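Local coordinates for endonuclease V isoform X2 (Ciona intestinalis, PDB 6OZI), which probably cleaves inosine-containing nucleic acid, RNA in particular, in a metal-dependent reaction, as an endonuclease V of the RNase H clan, at residues 92-97 with 130-135; 100-103 with 108-111. The protein carries 1 engineered substitution. All coordinates share one frame; numbering follows the deposited sequence.

Interaction 1: residues 92-97 with 130-135; sequences EPFQQE and SHLGVL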
loop_
_atom_site.group_PDB
_atom_site.type_symbol
_atom_site.label_atom_id
_atom_site.label_comp_id
_atom_site.label_asym_id
_atom_site.label_seq_id
_atom_site.Cartn_x
_atom_site.Cartn_y
_atom_site.Cartn_z
ATOM N N GLU A 92 6.618 23.702 -13.273
ATOM C CA GLU A 92 7.810 23.421 -14.077
ATOM C C GLU A 92 7.910 21.953 -14.482
ATOM O O GLU A 92 8.138 21.679 -15.679
ATOM C CB GLU A 92 9.064 23.893 -13.336
ATOM C CG GLU A 92 10.370 23.566 -14.056
ATOM C CD GLU A 92 10.584 24.378 -15.334
ATOM O OE1 GLU A 92 9.771 25.291 -15.618
ATOM O OE2 GLU A 92 11.574 24.103 -16.054
ATOM N N PRO A 93 7.750 20.973 -13.580
ATOM C CA PRO A 93 7.766 19.572 -14.033
ATOM C C PRO A 93 6.724 19.290 -15.102
ATOM O O PRO A 93 6.986 18.510 -16.029
ATOM C CB PRO A 93 7.478 18.781 -12.750
ATOM C CG PRO A 93 7.814 19.694 -11.641
ATOM C CD PRO A 93 7.533 21.072 -12.123
ATOM N N PHE A 94 5.525 19.862 -14.959
ATOM C CA PHE A 94 4.479 19.685 -15.963
ATOM C C PHE A 94 4.910 20.225 -17.321
ATOM O O PHE A 94 4.792 19.535 -18.337
ATOM C CB PHE A 94 3.195 20.373 -15.519
ATOM C CG PHE A 94 2.103 20.302 -16.540
ATOM C CD1 PHE A 94 1.332 19.155 -16.656
ATOM C CD2 PHE A 94 1.836 21.372 -17.377
ATOM C CE1 PHE A 94 0.327 19.076 -17.598
ATOM C CE2 PHE A 94 0.825 21.296 -18.316
ATOM C CZ PHE A 94 0.072 20.146 -18.430
ATOM N N GLN A 95 5.356 21.486 -17.363
ATOM C CA GLN A 95 5.788 22.088 -18.622
ATOM C C GLN A 95 6.897 21.273 -19.276
ATOM O O GLN A 95 6.928 21.128 -20.506
ATOM C CB GLN A 95 6.244 23.526 -18.386
ATOM C CG GLN A 95 5.177 24.416 -17.775
ATOM C CD GLN A 95 4.632 25.423 -18.763
ATOM O OE1 GLN A 95 4.225 25.065 -19.873
ATOM N NE2 GLN A 95 4.637 26.698 -18.374
ATOM N N GLN A 96 7.847 20.786 -18.475
ATOM C CA GLN A 96 8.922 19.962 -19.025
ATOM C C GLN A 96 8.380 18.651 -19.599
ATOM O O GLN A 96 8.733 18.261 -20.721
ATOM C CB GLN A 96 9.990 19.710 -17.962
ATOM C CG GLN A 96 10.810 20.953 -17.627
ATOM C CD GLN A 96 11.491 21.566 -18.854
ATOM O OE1 GLN A 96 11.955 20.855 -19.755
ATOM N NE2 GLN A 96 11.538 22.895 -18.897
ATOM N N GLU A 97 7.547 17.934 -18.827
ATOM C CA GLU A 97 6.961 16.700 -19.351
ATOM C C GLU A 97 6.194 16.967 -20.638
ATOM O O GLU A 97 6.314 16.211 -21.607
ATOM C CB GLU A 97 6.038 16.045 -18.317
ATOM C CG GLU A 97 6.726 15.449 -17.091
ATOM C CD GLU A 97 7.493 14.163 -17.396
ATOM O OE1 GLU A 97 7.453 13.679 -18.547
ATOM O OE2 GLU A 97 8.147 13.634 -16.477
ATOM N N SER A 130 -6.259 24.486 -13.296
ATOM C CA SER A 130 -6.492 25.668 -14.120
ATOM C C SER A 130 -5.191 26.398 -14.422
ATOM O O SER A 130 -4.934 26.775 -15.569
ATOM C CB SER A 130 -7.467 26.607 -13.414
ATOM O OG SER A 130 -8.670 25.942 -13.101
ATOM N N HIS A 131 -4.365 26.608 -13.395
ATOM C CA HIS A 131 -3.097 27.315 -13.542
ATOM C C HIS A 131 -2.226 26.684 -14.628
ATOM O O HIS A 131 -1.792 27.354 -15.576
ATOM C CB HIS A 131 -2.392 27.306 -12.183
ATOM C CG HIS A 131 -1.203 28.210 -12.089
ATOM N ND1 HIS A 131 -0.992 29.037 -11.007
ATOM C CD2 HIS A 131 -0.139 28.382 -12.906
ATOM C CE1 HIS A 131 0.138 29.699 -11.173
ATOM N NE2 HIS A 131 0.674 29.324 -12.320
ATOM N N LEU A 132 -1.974 25.381 -14.500
ATOM C CA LEU A 132 -1.165 24.673 -15.488
ATOM C C LEU A 132 -1.824 24.713 -16.864
ATOM O O LEU A 132 -1.140 24.898 -17.886
ATOM C CB LEU A 132 -0.934 23.227 -15.032
ATOM C CG LEU A 132 0.212 22.933 -14.053
ATOM C CD1 LEU A 132 0.185 23.828 -12.805
ATOM C CD2 LEU A 132 0.222 21.462 -13.654
ATOM N N GLY A 133 -3.161 24.591 -16.907
ATOM C CA GLY A 133 -3.850 24.687 -18.186
ATOM C C GLY A 133 -3.593 26.008 -18.892
ATOM O O GLY A 133 -3.260 26.042 -20.083
ATOM N N VAL A 134 -3.707 27.118 -18.161
ATOM C CA VAL A 134 -3.568 28.424 -18.799
ATOM C C VAL A 134 -2.119 28.682 -19.172
ATOM O O VAL A 134 -1.825 29.156 -20.278
ATOM C CB VAL A 134 -4.113 29.541 -17.888
ATOM C CG1 VAL A 134 -3.683 30.908 -18.419
ATOM C CG2 VAL A 134 -5.631 29.467 -17.803
ATOM N N LEU A 135 -1.186 28.354 -18.275
ATOM C CA LEU A 135 0.216 28.633 -18.560
ATOM C C LEU A 135 0.754 27.775 -19.693
ATOM O O LEU A 135 1.753 28.152 -20.311
ATOM C CB LEU A 135 1.075 28.439 -17.307
ATOM C CG LEU A 135 0.961 29.556 -16.263
ATOM C CD1 LEU A 135 2.088 29.472 -15.245
ATOM C CD2 LEU A 135 0.932 30.914 -16.939
#
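L132 reaches from helix 128-136 onto the ring of F94 on helix 86-104, and its side chain can be followed outward atom by atom. L132 CB lies 4.0 Å above the F94 ring plane but displaced toward the rim, with CD2 of F94 its nearest ring atom. L132 CG sits 4.0 Å from the same F94 CD2. The methyl CD2 of L132 then comes closest of all, 3.6 Å from F94 CG, and also meets F94 CB. This methyl makes an off-centre CH-pi contact, 4.1 Å from CD2 of L132 to the F94 ring centroid and 30° off the ring normal. F94 is presented for it by a first torsion of 177°, which sets CG opposite the backbone N. The F94 ring also meets F41 edge-to-face and packs on M57 of strand 52-61. An alanine in place of F94 would remove the ring and is likely to leave the CD2 methyl of L132 without its aromatic partner, opening a gap between the two helices. Beside this apolar contact, Q95 bends at chi2 and brings its amide across L135 at about a right angle, but Q95 NE2 stays 3.8 Å from the backbone O of L135, and no hydrogen bond forms. The backbones approach most closely at F94 and L132, whose CA atoms are 7.5 Å apart. With no hydrogen bond or salt bridge across these segments, the chemistry implies that helix-to-helix cohesion here rests on dispersion and CH-pi contact, bordered by the amide of Q95, which makes no hydrogen bond to 130-135.

Interaction 2: residues 100-103 with 108-111; sequences LLKA and LEPQ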
loop_
_atom_site.group_PDB
_atom_site.type_symbol
_atom_site.label_atom_id
_atom_site.label_comp_id
_atom_site.label_asym_id
_atom_site.label_seq_id
_atom_site.Cartn_x
_atom_site.Cartn_y
_atom_site.Cartn_z
ATOM N N LEU A 100 8.458 17.535 -23.563
ATOM C CA LEU A 100 9.002 16.244 -23.976
ATOM C C LEU A 100 7.983 15.438 -24.780
ATOM O O LEU A 100 8.316 14.864 -25.821
ATOM C CB LEU A 100 9.462 15.468 -22.745
ATOM C CG LEU A 100 10.153 14.130 -22.964
ATOM C CD1 LEU A 100 11.277 14.268 -23.959
ATOM C CD2 LEU A 100 10.688 13.662 -21.631
ATOM N N LEU A 101 6.734 15.383 -24.313
ATOM C CA LEU A 101 5.690 14.671 -25.050
ATOM C C LEU A 101 5.509 15.258 -26.446
ATOM O O LEU A 101 5.430 14.523 -27.437
ATOM C CB LEU A 101 4.378 14.713 -24.268
ATOM C CG LEU A 101 3.110 14.266 -24.994
ATOM C CD1 LEU A 101 3.172 12.792 -25.371
ATOM C CD2 LEU A 101 1.888 14.542 -24.134
ATOM N N LYS A 102 5.445 16.589 -26.544
ATOM C CA LYS A 102 5.260 17.217 -27.849
ATOM C C LYS A 102 6.433 16.945 -28.781
ATOM O O LYS A 102 6.239 16.814 -29.994
ATOM C CB LYS A 102 5.052 18.727 -27.697
ATOM C CG LYS A 102 3.718 19.115 -27.060
ATOM C CD LYS A 102 3.544 20.634 -26.978
ATOM C CE LYS A 102 2.102 20.998 -26.648
ATOM N NZ LYS A 102 1.877 22.458 -26.465
ATOM N N ALA A 103 7.653 16.837 -28.245
ATOM C CA ALA A 103 8.790 16.564 -29.120
ATOM C C ALA A 103 8.858 15.091 -29.515
ATOM O O ALA A 103 9.235 14.766 -30.644
ATOM C CB ALA A 103 10.096 16.988 -28.446
ATOM N N LEU A 108 0.408 12.138 -30.401
ATOM C CA LEU A 108 -0.267 11.540 -29.256
ATOM C C LEU A 108 -0.650 12.574 -28.213
ATOM O O LEU A 108 -1.123 12.203 -27.134
ATOM C CB LEU A 108 0.613 10.469 -28.597
ATOM C CG LEU A 108 0.916 9.182 -29.360
ATOM C CD1 LEU A 108 1.801 8.262 -28.516
ATOM C CD2 LEU A 108 -0.373 8.483 -29.737
ATOM N N GLU A 109 -0.453 13.855 -28.504
ATOM C CA GLU A 109 -0.812 14.887 -27.545
ATOM C C GLU A 109 -2.310 14.803 -27.276
ATOM O O GLU A 109 -3.102 14.765 -28.226
ATOM C CB GLU A 109 -0.437 16.283 -28.054
ATOM C CG GLU A 109 -0.714 17.366 -27.015
ATOM C CD GLU A 109 -0.533 18.790 -27.522
ATOM O OE1 GLU A 109 -0.049 18.987 -28.659
ATOM O OE2 GLU A 109 -0.910 19.721 -26.778
ATOM N N PRO A 110 -2.733 14.722 -26.020
ATOM C CA PRO A 110 -4.154 14.528 -25.731
ATOM C C PRO A 110 -4.921 15.833 -25.845
ATOM O O PRO A 110 -4.366 16.926 -25.721
ATOM C CB PRO A 110 -4.152 14.012 -24.288
ATOM C CG PRO A 110 -2.930 14.616 -23.694
ATOM C CD PRO A 110 -1.909 14.705 -24.798
ATOM N N GLN A 111 -6.227 15.699 -26.086
ATOM C CA GLN A 111 -7.082 16.875 -26.146
ATOM C C GLN A 111 -7.354 17.455 -24.768
ATOM O O GLN A 111 -7.795 18.603 -24.679
ATOM C CB GLN A 111 -8.418 16.547 -26.823
ATOM C CG GLN A 111 -8.339 16.259 -28.316
ATOM C CD GLN A 111 -7.747 14.893 -28.616
ATOM O OE1 GLN A 111 -7.899 13.946 -27.840
ATOM N NE2 GLN A 111 -7.064 14.786 -29.746
#
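L101 and P110 meet where helix 86-104 hands over to strand 112-116, a helix-to-strand connection in the RNase H-like fold that is expected from the family and borne out by the central mixed sheet. The apolar part of the contact is small. L101 holds its CG opposite the backbone N (chi1 168°) and reaches toward the proline tip to tip, its CD2 methyl 3.9 Å from P110 CD. The same L101 methyl lies 4.4 Å from E109 CA, so the leucine also borders the loop backbone at E109. L101 and P110 also rest on V59 of strand 52-61, which places this apolar patch against the sheet.

The charged part lies at the more exposed side, where K102 and E109 run obliquely past each other, each extended beyond CG. The salt bridge is long, 3.9 Å from K102 NZ to E109 OE2, and no hydrogen bond accompanies it, so its contribution is probably modest and mainly electrostatic. Elsewhere the loop is tied down by Q111, whose OE1 accepts hydrogen bonds from the backbone N of K36 and of Y37.

The CE methylene of K102, rather than its ammonium, comes closest to the carboxylate: K102 CE is 3.3 Å from E109 OE2 and 3.5 Å from E109 CD. Farther back along the lysine, K102 CG lies 4.1 Å from the other oxygen, E109 OE1.

Helix 86-104 is common to both contacts, whose centres lie 13 Å apart on the same side of the chain's centre. Interaction 1 uses its middle and interaction 2 its C-terminal part. Along the chain the order is 92-97, 100-103, 108-111 and 130-135, so the short-range closure falls within the span of the longer one. Strand 112-116 lies between the last two segments, and both contacts also pack on strand 52-61 of the same mixed sheet. Helix 86-104 thus packs against helix 128-136 and against the loop entering strand 112-116. Interaction 1 lies about 7 Å from the bound nucleic acid and interaction 2 about 17 Å, by nearest atoms.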